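Local atomic coordinates of probable M18 family aminopeptidase 1 (Thermotoga maritima, PDB entry 2GLF), a protein that probably acts as a zinc-dependent aminopeptidase of the M18 family, removing residues from the amino ends of peptides. Residues 68-72 / 284-288; 128-134 / 158-163. One frame throughout, in Å; residues are numbered along the deposited sequence.

Contact 1. Residues 68-72 / 284-288; sequences NRGKA and GNTGA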
ATOM      1  N   ASN A  68       6.665 -20.178 -51.539  1.00 46.99           N
ATOM      2  CA  ASN A  68       5.262 -20.080 -51.151  1.00 46.88           C
ATOM      3  C   ASN A  68       4.629 -18.818 -51.728  1.00 47.42           C
ATOM      4  O   ASN A  68       4.009 -18.867 -52.791  1.00 48.97           O
ATOM      5  CB  ASN A  68       5.112 -20.102 -49.627  1.00 20.29           C
ATOM      6  CG  ASN A  68       3.659 -20.173 -49.185  1.00 18.20           C
ATOM      7  OD1 ASN A  68       3.355 -20.605 -48.072  1.00 17.80           O
ATOM      8  ND2 ASN A  68       2.755 -19.738 -50.054  1.00 17.80           N
ATOM      9  N   ARG A  69       4.766 -17.690 -51.041  1.00 20.00           N
ATOM     10  CA  ARG A  69       4.188 -16.459 -51.568  1.00 19.60           C
ATOM     11  C   ARG A  69       5.199 -15.325 -51.528  1.00 19.51           C
ATOM     12  O   ARG A  69       4.851 -14.163 -51.285  1.00 19.52           O
ATOM     13  CB  ARG A  69       2.930 -16.073 -50.788  1.00 20.29           C
ATOM     14  CG  ARG A  69       1.704 -16.934 -51.101  1.00 19.49           C
ATOM     15  CD  ARG A  69       0.503 -16.447 -50.308  1.00 19.97           C
ATOM     16  NE  ARG A  69      -0.748 -17.145 -50.614  1.00 18.58           N
ATOM     17  CZ  ARG A  69      -0.958 -18.446 -50.431  1.00 19.23           C
ATOM     18  NH1 ARG A  69       0.002 -19.224 -49.946  1.00 17.32           N
ATOM     19  NH2 ARG A  69      -2.143 -18.966 -50.711  1.00 19.62           N
ATOM     20  N   GLY A  70       6.456 -15.675 -51.787  1.00 22.60           N
ATOM     21  CA  GLY A  70       7.513 -14.684 -51.771  1.00 21.01           C
ATOM     22  C   GLY A  70       7.931 -14.434 -50.341  1.00 20.97           C
ATOM     23  O   GLY A  70       8.694 -13.513 -50.062  1.00 21.85           O
ATOM     24  N   LYS A  71       7.430 -15.265 -49.432  1.00 14.68           N
ATOM     25  CA  LYS A  71       7.743 -15.132 -48.017  1.00 14.40           C
ATOM     26  C   LYS A  71       8.187 -16.455 -47.407  1.00 14.42           C
ATOM     27  O   LYS A  71       8.648 -16.500 -46.274  1.00 15.19           O
ATOM     28  CB  LYS A  71       6.526 -14.600 -47.260  1.00 16.08           C
ATOM     29  CG  LYS A  71       6.070 -13.227 -47.706  1.00 17.09           C
ATOM     30  CD  LYS A  71       4.827 -12.806 -46.951  1.00 16.46           C
ATOM     31  CE  LYS A  71       4.381 -11.424 -47.370  1.00 17.46           C
ATOM     32  NZ  LYS A  71       3.171 -10.964 -46.627  1.00 17.07           N
ATOM     33  N   ALA A  72       8.040 -17.536 -48.156  1.00 20.91           N
ATOM     34  CA  ALA A  72       8.445 -18.843 -47.666  1.00 19.75           C
ATOM     35  C   ALA A  72       9.033 -19.615 -48.832  1.00 20.11           C
ATOM     36  O   ALA A  72       8.678 -19.376 -49.984  1.00 21.12           O
ATOM     37  CB  ALA A  72       7.252 -19.576 -47.094  1.00  7.55           C
ATOM     38  N   GLY A 284      -1.026 -18.292 -40.703  1.00 23.71           N
ATOM     39  CA  GLY A 284      -1.020 -17.724 -42.040  1.00 24.83           C
ATOM     40  C   GLY A 284      -0.743 -18.709 -43.164  1.00 25.22           C
ATOM     41  O   GLY A 284      -0.510 -19.892 -42.922  1.00 26.45           O
ATOM     42  N   ASN A 285      -0.783 -18.206 -44.397  1.00 19.64           N
ATOM     43  CA  ASN A 285      -0.526 -18.996 -45.599  1.00 19.96           C
ATOM     44  C   ASN A 285       0.838 -19.641 -45.500  1.00 19.77           C
ATOM     45  O   ASN A 285       1.029 -20.797 -45.886  1.00 19.07           O
ATOM     46  CB  ASN A 285      -0.566 -18.096 -46.824  1.00 36.75           C
ATOM     47  CG  ASN A 285      -1.906 -17.457 -47.007  1.00 38.33           C
ATOM     48  OD1 ASN A 285      -2.908 -18.146 -47.199  1.00 41.87           O
ATOM     49  ND2 ASN A 285      -1.947 -16.137 -46.936  1.00 42.95           N
ATOM     50  N   THR A 286       1.797 -18.874 -45.002  1.00 34.01           N
ATOM     51  CA  THR A 286       3.131 -19.399 -44.823  1.00 35.17           C
ATOM     52  C   THR A 286       3.294 -19.740 -43.348  1.00 36.40           C
ATOM     53  O   THR A 286       2.364 -19.593 -42.557  1.00 36.45           O
ATOM     54  CB  THR A 286       4.205 -18.392 -45.229  1.00 24.26           C
ATOM     55  OG1 THR A 286       5.080 -18.174 -44.115  1.00 24.07           O
ATOM     56  CG2 THR A 286       3.581 -17.074 -45.690  1.00 20.65           C
ATOM     57  N   GLY A 287       4.478 -20.191 -42.970  1.00 31.69           N
ATOM     58  CA  GLY A 287       4.689 -20.554 -41.584  1.00 33.29           C
ATOM     59  C   GLY A 287       4.412 -22.034 -41.408  1.00 34.44           C
ATOM     60  O   GLY A 287       3.649 -22.613 -42.182  1.00 35.07           O
ATOM     61  N   ALA A 288       5.045 -22.658 -40.417  1.00 24.11           N
ATOM     62  CA  ALA A 288       4.833 -24.078 -40.171  1.00 24.88           C
ATOM     63  C   ALA A 288       3.337 -24.227 -39.951  1.00 25.96           C
ATOM     64  O   ALA A 288       2.682 -23.263 -39.562  1.00 25.00           O
ATOM     65  CB  ALA A 288       5.601 -24.512 -38.940  1.00 18.35           C
TER

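Contact 2. Residues 128-134 / 158-163; sequences LSIPLEI and VFTIPD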
ATOM      1  N   LEU A 128      14.034   3.257 -30.044  1.00 19.31           N
ATOM      2  CA  LEU A 128      14.017   4.710 -29.935  1.00 20.76           C
ATOM      3  C   LEU A 128      15.418   5.290 -30.163  1.00 21.32           C
ATOM      4  O   LEU A 128      16.417   4.731 -29.693  1.00 22.44           O
ATOM      5  CB  LEU A 128      13.475   5.117 -28.567  1.00 17.64           C
ATOM      6  CG  LEU A 128      12.003   4.742 -28.361  1.00 20.29           C
ATOM      7  CD1 LEU A 128      11.636   4.850 -26.899  1.00 20.05           C
ATOM      8  CD2 LEU A 128      11.119   5.645 -29.209  1.00 23.24           C
ATOM      9  N   SER A 129      15.477   6.404 -30.896  1.00 12.93           N
ATOM     10  CA  SER A 129      16.731   7.091 -31.228  1.00 12.79           C
ATOM     11  C   SER A 129      17.768   6.145 -31.826  1.00 13.82           C
ATOM     12  O   SER A 129      18.892   6.017 -31.330  1.00 14.29           O
ATOM     13  CB  SER A 129      17.307   7.795 -29.993  1.00 16.82           C
ATOM     14  OG  SER A 129      16.483   8.881 -29.593  1.00 14.71           O
ATOM     15  N   ILE A 130      17.372   5.499 -32.915  1.00 23.58           N
ATOM     16  CA  ILE A 130      18.213   4.550 -33.624  1.00 23.35           C
ATOM     17  C   ILE A 130      17.874   4.679 -35.106  1.00 23.73           C
ATOM     18  O   ILE A 130      16.701   4.737 -35.469  1.00 24.06           O
ATOM     19  CB  ILE A 130      17.936   3.116 -33.074  1.00 17.94           C
ATOM     20  CG1 ILE A 130      18.995   2.780 -32.027  1.00 20.41           C
ATOM     21  CG2 ILE A 130      17.883   2.081 -34.181  1.00 15.21           C
ATOM     22  CD1 ILE A 130      18.706   1.512 -31.232  1.00 25.64           C
ATOM     23  N   PRO A 131      18.893   4.764 -35.983  1.00 13.26           N
ATOM     24  CA  PRO A 131      18.615   4.889 -37.420  1.00 12.63           C
ATOM     25  C   PRO A 131      17.848   3.686 -37.970  1.00 12.78           C
ATOM     26  O   PRO A 131      18.197   2.539 -37.690  1.00 12.75           O
ATOM     27  CB  PRO A 131      20.011   5.040 -38.039  1.00  9.96           C
ATOM     28  CG  PRO A 131      20.886   4.299 -37.094  1.00  9.96           C
ATOM     29  CD  PRO A 131      20.346   4.712 -35.736  1.00  9.96           C
ATOM     30  N   LEU A 132      16.800   3.957 -38.744  1.00  9.56           N
ATOM     31  CA  LEU A 132      15.981   2.899 -39.323  1.00  9.56           C
ATOM     32  C   LEU A 132      15.969   2.924 -40.845  1.00  9.56           C
ATOM     33  O   LEU A 132      16.241   3.946 -41.463  1.00  9.56           O
ATOM     34  CB  LEU A 132      14.519   3.004 -38.850  1.00  6.14           C
ATOM     35  CG  LEU A 132      14.016   2.865 -37.408  1.00  6.14           C
ATOM     36  CD1 LEU A 132      14.838   1.841 -36.637  1.00  6.14           C
ATOM     37  CD2 LEU A 132      14.067   4.211 -36.748  1.00  6.14           C
ATOM     38  N   GLU A 133      15.628   1.777 -41.430  1.00 11.32           N
ATOM     39  CA  GLU A 133      15.507   1.601 -42.876  1.00 12.46           C
ATOM     40  C   GLU A 133      14.076   1.152 -43.193  1.00 13.06           C
ATOM     41  O   GLU A 133      13.487   0.366 -42.449  1.00 12.97           O
ATOM     42  CB  GLU A 133      16.459   0.515 -43.372  1.00 30.56           C
ATOM     43  CG  GLU A 133      17.926   0.843 -43.294  1.00 35.17           C
ATOM     44  CD  GLU A 133      18.787  -0.291 -43.824  1.00 40.85           C
ATOM     45  OE1 GLU A 133      18.522  -0.759 -44.951  1.00 42.57           O
ATOM     46  OE2 GLU A 133      19.728  -0.715 -43.119  1.00 43.88           O
ATOM     47  N   ILE A 134      13.515   1.652 -44.286  1.00 10.71           N
ATOM     48  CA  ILE A 134      12.171   1.245 -44.698  1.00 11.66           C
ATOM     49  C   ILE A 134      12.330   0.175 -45.780  1.00 10.97           C
ATOM     50  O   ILE A 134      13.177   0.302 -46.654  1.00 10.43           O
ATOM     51  CB  ILE A 134      11.376   2.422 -45.290  1.00 25.34           C
ATOM     52  CG1 ILE A 134      10.843   3.309 -44.179  1.00 25.91           C
ATOM     53  CG2 ILE A 134      10.218   1.916 -46.105  1.00 26.85           C
ATOM     54  CD1 ILE A 134      10.117   4.529 -44.711  1.00 31.34           C
ATOM     55  N   VAL A 158      17.752   7.933 -43.782  1.00  7.72           N
ATOM     56  CA  VAL A 158      17.298   6.893 -42.876  1.00  7.64           C
ATOM     57  C   VAL A 158      16.165   7.522 -42.076  1.00  7.64           C
ATOM     58  O   VAL A 158      15.842   8.696 -42.270  1.00  8.08           O
ATOM     59  CB  VAL A 158      18.414   6.437 -41.903  1.00  4.85           C
ATOM     60  CG1 VAL A 158      19.597   5.900 -42.684  1.00  4.85           C
ATOM     61  CG2 VAL A 158      18.825   7.584 -41.004  1.00  4.85           C
ATOM     62  N   PHE A 159      15.551   6.758 -41.183  1.00 14.05           N
ATOM     63  CA  PHE A 159      14.476   7.312 -40.377  1.00 13.59           C
ATOM     64  C   PHE A 159      14.746   7.115 -38.892  1.00 13.45           C
ATOM     65  O   PHE A 159      15.743   6.504 -38.515  1.00 14.22           O
ATOM     66  CB  PHE A 159      13.150   6.675 -40.781  1.00 17.53           C
ATOM     67  CG  PHE A 159      12.865   6.799 -42.238  1.00 17.53           C
ATOM     68  CD1 PHE A 159      13.473   5.944 -43.150  1.00 17.87           C
ATOM     69  CD2 PHE A 159      12.046   7.818 -42.714  1.00 18.22           C
ATOM     70  CE1 PHE A 159      13.272   6.102 -44.512  1.00 17.53           C
ATOM     71  CE2 PHE A 159      11.840   7.986 -44.083  1.00 18.44           C
ATOM     72  CZ  PHE A 159      12.454   7.128 -44.980  1.00 17.53           C
ATOM     73  N   THR A 160      13.871   7.652 -38.049  1.00 22.56           N
ATOM     74  CA  THR A 160      14.047   7.515 -36.612  1.00 22.68           C
ATOM     75  C   THR A 160      12.764   7.745 -35.853  1.00 23.15           C
ATOM     76  O   THR A 160      11.791   8.299 -36.374  1.00 23.46           O
ATOM     77  CB  THR A 160      15.032   8.543 -36.036  1.00 22.39           C
ATOM     78  OG1 THR A 160      15.972   8.928 -37.039  1.00 23.75           O
ATOM     79  CG2 THR A 160      15.774   7.954 -34.852  1.00 22.58           C
ATOM     80  N   ILE A 161      12.792   7.304 -34.602  1.00  6.79           N
ATOM     81  CA  ILE A 161      11.706   7.493 -33.671  1.00  5.80           C
ATOM     82  C   ILE A 161      12.515   8.089 -32.529  1.00  5.39           C
ATOM     83  O   ILE A 161      13.049   7.365 -31.697  1.00  5.56           O
ATOM     84  CB  ILE A 161      11.072   6.157 -33.244  1.00  9.18           C
ATOM     85  CG1 ILE A 161      10.608   5.381 -34.481  1.00  8.85           C
ATOM     86  CG2 ILE A 161       9.890   6.416 -32.322  1.00  9.64           C
ATOM     87  CD1 ILE A 161      10.101   3.986 -34.180  1.00  8.85           C
ATOM     88  N   PRO A 162      12.656   9.426 -32.511  1.00 11.99           N
ATOM     89  CA  PRO A 162      13.412  10.150 -31.479  1.00 12.14           C
ATOM     90  C   PRO A 162      12.833  10.010 -30.074  1.00 11.48           C
ATOM     91  O   PRO A 162      11.686  10.373 -29.836  1.00 11.46           O
ATOM     92  CB  PRO A 162      13.372  11.594 -31.974  1.00 15.84           C
ATOM     93  CG  PRO A 162      12.031  11.658 -32.681  1.00 15.53           C
ATOM     94  CD  PRO A 162      12.010  10.363 -33.449  1.00 14.49           C
ATOM     95  N   ASP A 163      13.629   9.484 -29.148  1.00 13.41           N
ATOM     96  CA  ASP A 163      13.176   9.304 -27.777  1.00 13.41           C
ATOM     97  C   ASP A 163      13.202  10.651 -27.077  1.00 13.73           C
ATOM     98  O   ASP A 163      14.026  11.494 -27.409  1.00 14.61           O
ATOM     99  CB  ASP A 163      14.079   8.310 -27.048  1.00 21.58           C
ATOM    100  CG  ASP A 163      13.630   8.054 -25.627  1.00 22.38           C
ATOM    101  OD1 ASP A 163      12.426   8.223 -25.346  1.00 22.63           O
ATOM    102  OD2 ASP A 163      14.474   7.671 -24.792  1.00 24.73           O
TER
HETATM  103  O   HOH W   1      14.347   5.256 -33.920  1.00 11.45           O

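Contact 1. Residues 68-72 / 284-288
R69 and N285 stack two flat polar groups. The guanidinium of R69 lies over the amide of N285 with the two planes 17° apart, and NH1 of R69 comes to 3.4 Å from CB of N285, which sits over one face toward the rim. The R69 chain, extended from CG to NE, carries the group out to the asparagine, and the two side chains cross at about a right angle. At the guanidinium rim, NE forms a salt bridge with D413 of the second subunit, and NH2 donates to the carbonyl of G411 there.

Apolar contacts gather round T286. CB of A72 meets CB of T286 at 3.8 Å, while CG2 of T286 faces CB of K71 at 4.2 Å. Beyond CB the lysine runs on, fully extended, to a salt bridge with E224 and a hydrogen bond to H369 of the second subunit; H369 also packs on R69 and T286.

Stacking and van der Waals contact thus join the loop between the adjacent antiparallel strands 64-67 and 73-77 to the one between strand 270-275 and helix 292-303, and the charged ends of R69 and K71 turn this junction into part of a subunit interface.

Contact 2. Residues 128-134 / 158-163
L132 and F159 exchange two backbone hydrogen bonds, N of L132 to O of F159 at 2.8 Å and N of F159 to O of L132 at 2.9 Å, making a single antiparallel bridge of the hydrogen-bonded kind. Farther along, N of S129 donates to O of I161 at 2.7 Å in a nearly straight bond (174°), its donor lying above the carbonyl plane. The serine also accepts: its OG, set beside its own backbone N by a chi1 of -68°, takes the N-H of D163 at 3.0 Å. Between these two pairings one water accepts from N of both I130 and I161, linking them.

Side chains pack around these backbone bonds. CD1 of I134 sits over one face of the F159 ring, 3.7 Å from its centroid, in a CH-pi contact. CD2 of L132 reaches back over the backbone of T160 and on to CG1 of I161. At the other end CD2 of L128 meets CG2 of I161, and CB of L128 rests on CB of D163, whose OD2 forms a salt bridge with K123 and a hydrogen bond with Y125, both of the third subunit.

Segment 158-163 thus flanks the beginning of strand 132-139. The strand pairs on through I134 with I150 of strand 145-150 and through E133 with V228 of strand 223-229, while T160 bonds to I187 of strand 185-189. F159 and I161 pack on L186 of that same strand, and I161 also touches L98 of strand 97-108.

The two contacts lie beside different sheets of the chain. Contact 1 joins the turn between strands 64-67 and 73-77 of the mixed nine-stranded sheet to the loop that follows strand 270-275, whereas contact 2 lies at the start of strand 132-139 in the antiparallel six-stranded sheet. The centres of contacts 1 and 2 are 28 Å apart and the nearest atoms of contacts 1 and 2 about 14 Å, so they do not touch. Along the chain both segments of contact 2 fall between those of contact 1: a long-range closure encloses a much more local one. Each also borders another copy of the protein, the second subunit at contact 1 and the third at contact 2, so both regions take part in subunit interfaces of the twelve-chain assembly.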